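Endoglucanase, glycoside hydrolase family 5 protein (Cytophaga hutchinsonii, PDB 5IHS) probably hydrolyses internal beta-1,4-glucosidic bonds of cellulose as a family 5 endoglucanase with a TIM-barrel fold. Local coordinates at residues 40-45 against 50-55. Sequence-based numbering, arbitrary orientation. Where two conformers were deposited one is given.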
ATOM      1  N   ASN A  40       8.622  -9.281  13.392  1.00  9.81           N
ATOM      2  CA  ASN A  40       7.260  -9.093  12.899  1.00  9.78           C
ATOM      3  C   ASN A  40       6.884  -7.625  12.729  1.00  9.54           C
ATOM      4  O   ASN A  40       5.724  -7.350  12.402  1.00 11.17           O
ATOM      5  CB  ASN A  40       6.222  -9.684  13.878  1.00 11.75           C
ATOM      6  CG  ASN A  40       6.323 -11.187  14.070  1.00 13.44           C
ATOM      7  OD1 ASN A  40       6.238 -11.660  15.208  1.00 16.55           O
ATOM      8  ND2 ASN A  40       6.457 -11.938  12.994  1.00 12.74           N
ATOM      9  N   TYR A  41       7.805  -6.679  12.949  1.00  8.99           N
ATOM     10  CA  TYR A  41       7.430  -5.280  13.121  1.00  8.89           C
ATOM     11  C   TYR A  41       8.165  -4.333  12.192  1.00  8.50           C
ATOM     12  O   TYR A  41       9.326  -4.535  11.835  1.00  9.48           O
ATOM     13  CB  TYR A  41       7.668  -4.838  14.568  1.00  9.26           C
ATOM     14  CG  TYR A  41       6.744  -5.583  15.495  1.00  8.83           C
ATOM     15  CD1 TYR A  41       5.428  -5.181  15.637  1.00  9.74           C
ATOM     16  CD2 TYR A  41       7.161  -6.721  16.170  1.00  8.94           C
ATOM     17  CE1 TYR A  41       4.548  -5.867  16.444  1.00  9.74           C
ATOM     18  CE2 TYR A  41       6.289  -7.422  16.977  1.00  9.35           C
ATOM     19  CZ  TYR A  41       4.980  -6.988  17.115  1.00  9.98           C
ATOM     20  OH  TYR A  41       4.097  -7.672  17.919  1.00 11.22           O
ATOM     21  N   MET A  42       7.473  -3.263  11.837  0.50  8.60           N
ATOM     22  CA  MET A  42       8.099  -2.117  11.203  0.50  8.61           C
ATOM     23  C   MET A  42       8.481  -1.128  12.296  0.50  8.32           C
ATOM     24  O   MET A  42       7.653  -0.786  13.147  0.50  8.94           O
ATOM     25  CB  MET A  42       7.125  -1.463  10.224  0.50  9.91           C
ATOM     26  CG  MET A  42       7.794  -0.623   9.163  0.50  9.70           C
ATOM     27  SD  MET A  42       6.662  -0.112   7.853  0.50  9.72           S
ATOM     28  CE  MET A  42       5.581   0.967   8.771  0.50 10.30           C
ATOM     29  N   VAL A  43       9.732  -0.674  12.262  1.00  8.50           N
ATOM     30  CA  VAL A  43      10.297   0.194  13.288  1.00  9.18           C
ATOM     31  C   VAL A  43      10.890   1.424  12.616  1.00  9.49           C
ATOM     32  O   VAL A  43      11.139   1.441  11.405  1.00 10.01           O
ATOM     33  CB  VAL A  43      11.345  -0.538  14.152  1.00 10.21           C
ATOM     34  CG1 VAL A  43      10.681  -1.698  14.898  1.00 11.03           C
ATOM     35  CG2 VAL A  43      12.503  -1.032  13.305  1.00 11.54           C
ATOM     36  N   GLY A  44      11.068   2.478  13.414  1.00  9.82           N
ATOM     37  CA  GLY A  44      11.641   3.720  12.952  1.00 10.21           C
ATOM     38  C   GLY A  44      13.012   3.976  13.573  1.00 10.45           C
ATOM     39  O   GLY A  44      13.421   3.344  14.546  1.00 12.02           O
ATOM     40  N   GLN A  45      13.715   4.959  13.003  1.00 11.02           N
ATOM     41  CA  GLN A  45      15.124   5.149  13.350  1.00 12.98           C
ATOM     42  C   GLN A  45      15.329   5.654  14.771  1.00 12.52           C
ATOM     43  O   GLN A  45      16.449   5.557  15.282  1.00 13.93           O
ATOM     44  CB  GLN A  45      15.826   6.072  12.357  1.00 15.17           C
ATOM     45  CG  GLN A  45      15.521   7.538  12.520  1.00 15.90           C
ATOM     46  CD  GLN A  45      16.222   8.394  11.476  1.00 14.64           C
ATOM     47  OE1 GLN A  45      15.720   8.550  10.373  1.00 12.97           O
ATOM     48  NE2 GLN A  45      17.371   8.970  11.829  1.00 16.54           N
ATOM     49  N   VAL A  50       6.360   1.317  14.505  1.00  8.40           N
ATOM     50  CA  VAL A  50       5.566   2.179  13.639  1.00  8.26           C
ATOM     51  C   VAL A  50       4.425   1.394  13.014  1.00  7.93           C
ATOM     52  O   VAL A  50       4.620   0.280  12.509  1.00  8.99           O
ATOM     53  CB  VAL A  50       6.452   2.813  12.549  1.00  8.88           C
ATOM     54  CG1 VAL A  50       5.628   3.678  11.621  1.00  9.60           C
ATOM     55  CG2 VAL A  50       7.568   3.632  13.164  1.00  9.37           C
ATOM     56  N   GLN A  51       3.240   2.009  13.010  1.00  7.75           N
ATOM     57  CA  GLN A  51       2.076   1.509  12.287  1.00  7.41           C
ATOM     58  C   GLN A  51       1.495   2.670  11.489  1.00  6.79           C
ATOM     59  O   GLN A  51       1.067   3.672  12.071  1.00  8.64           O
ATOM     60  CB  GLN A  51       1.025   0.946  13.240  1.00  8.45           C
ATOM     61  CG  GLN A  51      -0.127   0.283  12.505  1.00  8.64           C
ATOM     62  CD  GLN A  51      -1.226  -0.163  13.428  1.00  9.31           C
ATOM     63  OE1 GLN A  51      -1.168   0.057  14.639  1.00 11.56           O
ATOM     64  NE2 GLN A  51      -2.247  -0.769  12.859  1.00  9.38           N
ATOM     65  N   LEU A  52       1.511   2.546  10.168  1.00  6.58           N
ATOM     66  CA  LEU A  52       0.992   3.551   9.256  1.00  6.46           C
ATOM     67  C   LEU A  52      -0.436   3.185   8.863  1.00  6.19           C
ATOM     68  O   LEU A  52      -0.804   2.009   8.823  1.00  6.73           O
ATOM     69  CB  LEU A  52       1.863   3.623   7.997  1.00  6.92           C
ATOM     70  CG  LEU A  52       3.337   3.941   8.260  1.00  7.67           C
ATOM     71  CD1 LEU A  52       4.127   3.922   6.960  1.00  8.54           C
ATOM     72  CD2 LEU A  52       3.535   5.274   8.987  1.00  8.41           C
ATOM     73  N   ARG A  53      -1.245   4.198   8.563  1.00  6.03           N
ATOM     74  CA  ARG A  53      -2.589   3.965   8.047  1.00  6.01           C
ATOM     75  C   ARG A  53      -2.899   5.054   7.040  1.00  5.64           C
ATOM     76  O   ARG A  53      -2.584   6.228   7.272  1.00  6.77           O
ATOM     77  CB  ARG A  53      -3.668   4.023   9.132  1.00  6.96           C
ATOM     78  CG  ARG A  53      -3.456   3.167  10.357  1.00  7.97           C
ATOM     79  CD  ARG A  53      -4.542   3.520  11.381  1.00  8.90           C
ATOM     80  NE  ARG A  53      -4.435   2.705  12.577  1.00  9.41           N
ATOM     81  CZ  ARG A  53      -3.620   2.964  13.584  1.00  9.62           C
ATOM     82  NH1 ARG A  53      -2.874   4.064  13.590  1.00 10.17           N
ATOM     83  NH2 ARG A  53      -3.584   2.131  14.615  1.00 11.04           N
ATOM     84  N   GLY A  54      -3.503   4.667   5.926  1.00  5.90           N
ATOM     85  CA  GLY A  54      -3.827   5.647   4.919  1.00  6.35           C
ATOM     86  C   GLY A  54      -4.705   5.110   3.822  1.00  6.00           C
ATOM     87  O   GLY A  54      -5.525   4.202   4.032  1.00  6.36           O
ATOM     88  N   MET A  55      -4.538   5.708   2.644  1.00  6.35           N
ATOM     89  CA  MET A  55      -5.383   5.444   1.496  1.00  6.14           C
ATOM     90  C   MET A  55      -4.550   5.051   0.292  1.00  6.24           C
ATOM     91  O   MET A  55      -3.460   5.595   0.059  1.00  6.95           O
ATOM     92  CB  MET A  55      -6.197   6.676   1.103  1.00  6.83           C
ATOM     93  CG  MET A  55      -7.253   7.072   2.119  1.00  7.51           C
ATOM     94  SD  MET A  55      -8.459   5.785   2.470  1.00  7.74           S
ATOM     95  CE  MET A  55      -9.355   5.667   0.909  1.00  8.70           C
TER
HETATM   96  O   HOH W   1       5.072  -2.547  13.330  1.00  8.63           O
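Val50 N donates a hydrogen bond to Met42 O, 2.8 Å away. A water bridges the same two residues. Met42 N donates to this water (Met42 N to water O 2.9 Å). The water O in turn lies 3.0 Å from Val50 O, to which it can donate, though other acceptors compete for its protons. The direct bond and the water bridge tie the two backbones where the chain, after a short loop, comes back to Met42 and leaves at roughly a right angle to strand 41-44. That strand pairs antiparallel with strand 35-38 in a small two-stranded sheet. Residues 50-52 then lead into strand 53-57, the first strand of the (beta/alpha)8 TIM barrel. The contact therefore joins the small sheet to the start of the barrel.

Met42 has two conformers, so its CE contacts are tentative. In the one described, it runs extended as far as SD and bends at chi3 (66°), which turns CE in over Val50 and Leu52. Met42 CE then lies 3.8 Å from Leu52 CD1, and the two side chains cross at about a right angle. Val50 CG1 is 3.9 Å from Met42 CE. Val50 CG2 branches the other way and packs 3.7 Å from Gly44 N. Leu35 of the partner strand touches Met42, Val50 and Leu52 alike.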